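Local coordinates for D,D-dipeptidase/D,D-carboxypeptidase (PDB 4MUQ), which is a zinc-dependent D,D-peptidase of vancomycin resistance that probably hydrolyses D-Ala-D-Ala and removes the terminal D-Ala from peptidoglycan precursors, at residues D94-R97 against K98-L102. Sequence-based numbering, arbitrary orientation.
Sequences DFTR and KYVAL. With LY0 ((2R)-3-[(R)-[(1R)-1-aminoethyl](hydroxy)phosphoryl]-2-methylpropanoic acid), chain C; 2D8 ((2R)-3-[(R)-[(1S)-1-aminoethyl](hydroxy)phosphoryl]-2-methylpropanoic acid), chain D; PE3 (3,6,9,12,15,18,21,24,27,30,33,36,39-tridecaoxahentetracontane-1,41-diol), chain J; EDO (1,2-ethanediol), chain E.
Asp94 meets Lys98 one helical turn on, its O accepting from Lys98 N at 3.3 Å, while the aliphatic part of the lysine runs past the same carbonyl. Phe95 shows how i, i+4 spacing can pair two rings. With CG anti to the backbone N (chi1 178°), its ring stacks, offset, against that of Tyr99, centroids 4.6 Å apart and planes 22° from parallel. Tyr99 CD2 sits over the rim of the Phe95 face, 3.5 Å from Phe95 CE1, and Tyr99 CB adds a CH-pi contact over the same ring. Tyr99 N also bonds to Phe95 O at 2.9 Å, and that oxygen lies at the edge of the Tyr99 ring, in its plane. This is the C-terminal turn of helix 93-99, which in this Hedgehog/DD-peptidase fold runs into the ligand pocket. Thr96 turns CG2 to Val100 CB, 4.1 Å away, while its OG1 bonds to Gly92 O and Ser87 OG. Thr96 O accepts a hydrogen bond from the N of Val100, the first residue to leave helical geometry. A water donates to both Arg97 O and Val100 O, bridging the helix end to the extended chain, where Ala101 N donates to carboxylate O62 of the bound D-Ala-D-Ala phosphinate analogue, in both modelled diastereomers, at 2.9 Å.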
ATOM      1  N   ASP A  94      -9.749  23.554   4.589  1.00 14.13           N
ATOM      2  CA  ASP A  94      -8.469  23.219   5.212  1.00 13.58           C
ATOM      3  C   ASP A  94      -8.444  21.781   5.732  1.00 14.61           C
ATOM      4  O   ASP A  94      -7.492  21.028   5.496  1.00 13.76           O
ATOM      5  CB  ASP A  94      -8.170  24.162   6.372  1.00 18.44           C
ATOM      6  CG  ASP A  94      -7.888  25.577   5.926  1.00 30.36           C
ATOM      7  OD1 ASP A  94      -7.587  25.775   4.729  1.00 40.30           O
ATOM      8  OD2 ASP A  94      -7.954  26.486   6.783  1.00 38.32           O
ATOM      9  N   PHE A  95      -9.497  21.404   6.452  1.00 11.78           N
ATOM     10  CA  PHE A  95      -9.607  20.042   6.953  1.00 11.12           C
ATOM     11  C   PHE A  95      -9.604  19.038   5.809  1.00 10.19           C
ATOM     12  O   PHE A  95      -8.912  18.021   5.856  1.00 10.24           O
ATOM     13  CB  PHE A  95     -10.868  19.872   7.815  1.00 11.51           C
ATOM     14  CG  PHE A  95     -11.067  18.461   8.324  1.00 10.97           C
ATOM     15  CD1 PHE A  95     -10.611  18.098   9.592  1.00 11.54           C
ATOM     16  CD2 PHE A  95     -11.695  17.501   7.539  1.00 10.34           C
ATOM     17  CE1 PHE A  95     -10.769  16.794  10.044  1.00 12.91           C
ATOM     18  CE2 PHE A  95     -11.859  16.210   7.975  1.00 11.75           C
ATOM     19  CZ  PHE A  95     -11.399  15.852   9.237  1.00 13.22           C
ATOM     20  N   THR A  96     -10.413  19.311   4.794  1.00  9.74           N
ATOM     21  CA  THR A  96     -10.536  18.390   3.676  1.00  8.87           C
ATOM     22  C   THR A  96      -9.207  18.177   2.956  1.00  9.70           C
ATOM     23  O   THR A  96      -8.851  17.049   2.644  1.00 10.28           O
ATOM     24  CB  THR A  96     -11.593  18.891   2.711  1.00  9.55           C
ATOM     25  OG1 THR A  96     -12.826  19.039   3.424  1.00 11.29           O
ATOM     26  CG2 THR A  96     -11.787  17.917   1.558  1.00 10.97           C
ATOM     27  N   ARG A  97      -8.473  19.254   2.716  1.00 10.63           N
ATOM     28  CA  ARG A  97      -7.180  19.130   2.050  0.50 12.18           C
ATOM     29  C   ARG A  97      -6.205  18.266   2.844  1.00 13.16           C
ATOM     30  O   ARG A  97      -5.362  17.584   2.263  1.00 13.14           O
ATOM     31  CB  ARG A  97      -6.569  20.503   1.806  0.50 14.23           C
ATOM     32  CG  ARG A  97      -7.098  21.217   0.579  0.50 24.72           C
ATOM     33  CD  ARG A  97      -6.463  22.597   0.440  0.50 34.63           C
ATOM     34  NE  ARG A  97      -5.006  22.545   0.334  0.50 32.10           N
ATOM     35  CZ  ARG A  97      -4.166  22.729   1.351  0.50 31.16           C
ATOM     36  NH1 ARG A  97      -4.630  22.976   2.571  0.50 26.56           N
ATOM     37  NH2 ARG A  97      -2.857  22.664   1.150  0.50 36.64           N
ATOM     38  N   LYS A  98      -6.330  18.285   4.169  1.00 11.41           N
ATOM     39  CA  LYS A  98      -5.430  17.546   5.053  1.00 10.68           C
ATOM     40  C   LYS A  98      -5.834  16.098   5.309  1.00 10.32           C
ATOM     41  O   LYS A  98      -4.983  15.257   5.627  1.00 13.15           O
ATOM     42  CB  LYS A  98      -5.285  18.286   6.388  1.00 13.19           C
ATOM     43  CG  LYS A  98      -4.574  19.635   6.278  1.00 14.67           C
ATOM     44  CD  LYS A  98      -4.481  20.338   7.632  1.00 15.92           C
ATOM     45  CE  LYS A  98      -3.588  21.571   7.560  1.00 25.99           C
ATOM     46  NZ  LYS A  98      -2.156  21.171   7.453  1.00 40.34           N
ATOM     47  N   TYR A  99      -7.116  15.799   5.191  1.00  9.92           N
ATOM     48  CA  TYR A  99      -7.636  14.486   5.572  1.00 11.38           C
ATOM     49  C   TYR A  99      -8.368  13.710   4.479  1.00 14.44           C
ATOM     50  O   TYR A  99      -8.889  12.616   4.735  1.00 18.10           O
ATOM     51  CB  TYR A  99      -8.553  14.619   6.796  1.00  9.79           C
ATOM     52  CG  TYR A  99      -7.815  14.928   8.067  1.00  9.35           C
ATOM     53  CD1 TYR A  99      -7.214  13.911   8.809  1.00 10.41           C
ATOM     54  CD2 TYR A  99      -7.691  16.230   8.536  1.00 10.38           C
ATOM     55  CE1 TYR A  99      -6.536  14.191   9.990  1.00 10.59           C
ATOM     56  CE2 TYR A  99      -6.997  16.517   9.716  1.00 10.91           C
ATOM     57  CZ  TYR A  99      -6.420  15.497  10.431  1.00 10.96           C
ATOM     58  OH  TYR A  99      -5.741  15.784  11.589  1.00 12.05           O
ATOM     59  N   VAL A 100      -8.483  14.278   3.282  1.00 10.57           N
ATOM     60  CA  VAL A 100      -9.132  13.555   2.199  1.00 11.43           C
ATOM     61  C   VAL A 100      -8.289  13.718   0.938  1.00  9.93           C
ATOM     62  O   VAL A 100      -8.043  14.841   0.494  1.00 11.29           O
ATOM     63  CB  VAL A 100     -10.566  14.057   1.917  1.00  9.87           C
ATOM     64  CG1 VAL A 100     -11.216  13.138   0.909  1.00 12.06           C
ATOM     65  CG2 VAL A 100     -11.406  14.113   3.207  1.00 11.52           C
ATOM     66  N   ALA A 101      -7.848  12.611   0.340  1.00  9.16           N
ATOM     67  CA  ALA A 101      -7.120  12.715  -0.911  1.00  9.19           C
ATOM     68  C   ALA A 101      -8.002  13.249  -2.044  1.00  8.86           C
ATOM     69  O   ALA A 101      -9.206  12.999  -2.080  1.00  9.42           O
ATOM     70  CB  ALA A 101      -6.538  11.362  -1.304  1.00 11.25           C
ATOM     71  N   LEU A 102      -7.405  14.000  -2.947  1.00 10.25           N
ATOM     72  CA  LEU A 102      -8.104  14.389  -4.171  1.00  8.63           C
ATOM     73  C   LEU A 102      -8.590  13.145  -4.921  1.00 11.05           C
ATOM     74  O   LEU A 102      -7.926  12.103  -4.921  1.00 10.46           O
ATOM     75  CB  LEU A 102      -7.168  15.179  -5.077  1.00 10.89           C
ATOM     76  CG  LEU A 102      -6.749  16.583  -4.640  1.00 15.88           C
ATOM     77  CD1 LEU A 102      -5.586  17.076  -5.506  1.00 20.05           C
ATOM     78  CD2 LEU A 102      -7.928  17.521  -4.741  1.00 17.38           C
TER
HETATM   79  P   LY0 C 302      -8.772   8.474   4.411  0.50 38.18           P
HETATM   80  C1  LY0 C 302     -10.990   9.847   4.088  0.50 15.46           C
HETATM   81  N1  LY0 C 302      -9.876  10.200   6.114  0.50 13.59           N
HETATM   82  C2  LY0 C 302     -10.242   9.174   5.221  0.50 37.53           C
HETATM   83  C4  LY0 C 302      -7.795   9.788   3.628  0.50 14.68           C
HETATM   84  C5  LY0 C 302      -6.920   9.319   2.505  0.50  9.33           C
HETATM   85  C6  LY0 C 302      -7.741   9.172   1.234  0.50  8.65           C
HETATM   86  C7  LY0 C 302      -5.783  10.312   2.339  0.50  8.72           C
HETATM   87  O31 LY0 C 302      -9.235   7.505   3.299  0.50  9.88           O
HETATM   88  O32 LY0 C 302      -7.969   7.611   5.438  0.50  5.61           O
HETATM   89  O61 LY0 C 302      -7.399   8.296   0.456  0.50 28.15           O
HETATM   90  O62 LY0 C 302      -8.666   9.938   1.027  0.50  5.57           O
HETATM   91  C4  2D8 D 303      -7.785   9.786   3.626  0.50 14.51           C
HETATM   92  C5  2D8 D 303      -6.916   9.318   2.503  0.50 11.43           C
HETATM   93  C6  2D8 D 303      -7.741   9.171   1.233  0.50 17.69           C
HETATM   94  C7  2D8 D 303      -5.782  10.313   2.337  0.50 16.13           C
HETATM   95  N1  2D8 D 303     -10.868   8.305   6.007  0.50 16.78           N
HETATM   96  P   2D8 D 303      -8.765   8.477   4.411  0.50  5.77           P
HETATM   97  C1  2D8 D 303     -10.994   9.847   4.122  0.50 23.25           C
HETATM   98  C2  2D8 D 303     -10.168   9.264   5.252  0.50  9.95           C
HETATM   99  O31 2D8 D 303      -9.250   7.517   3.301  0.50 51.75           O
HETATM  100  O32 2D8 D 303      -7.969   7.610   5.440  0.50 42.59           O
HETATM  101  O61 2D8 D 303      -7.399   8.296   0.455  0.50  5.05           O
HETATM  102  O62 2D8 D 303      -8.666   9.938   1.027  0.50 27.78           O
HETATM  103  O40 PE3 J 309     -11.294  25.523   5.432  1.00 45.72           O
HETATM  104  C39 PE3 J 309     -11.196  26.307   6.625  1.00 46.45           C
HETATM  105  C38 PE3 J 309     -12.353  27.279   6.874  1.00 47.52           C
HETATM  106  O37 PE3 J 309     -13.701  26.757   7.022  1.00 48.01           O
HETATM  107  C36 PE3 J 309     -13.803  25.809   8.098  1.00 48.69           C
HETATM  108  C35 PE3 J 309     -15.205  25.298   8.490  1.00 48.62           C
HETATM  109  O34 PE3 J 309     -16.119  24.604   7.604  1.00 49.52           O
HETATM  110  C33 PE3 J 309     -16.604  25.407   6.524  1.00 48.81           C
HETATM  111  C32 PE3 J 309     -17.547  24.516   5.741  1.00 48.22           C
HETATM  112  O31 PE3 J 309     -18.584  24.115   6.651  1.00 49.25           O
HETATM  113  C1  EDO E 304       0.196  18.476   5.264  1.00 35.93           C
HETATM  114  O1  EDO E 304      -0.625  19.512   4.710  1.00 71.60           O
HETATM  115  C2  EDO E 304      -0.675  17.559   6.119  1.00 34.63           C
HETATM  116  O2  EDO E 304      -1.066  18.166   7.363  1.00 22.68           O
HETATM  117  O   HOH W   1      -6.039  16.540  -0.126  1.00 13.78           O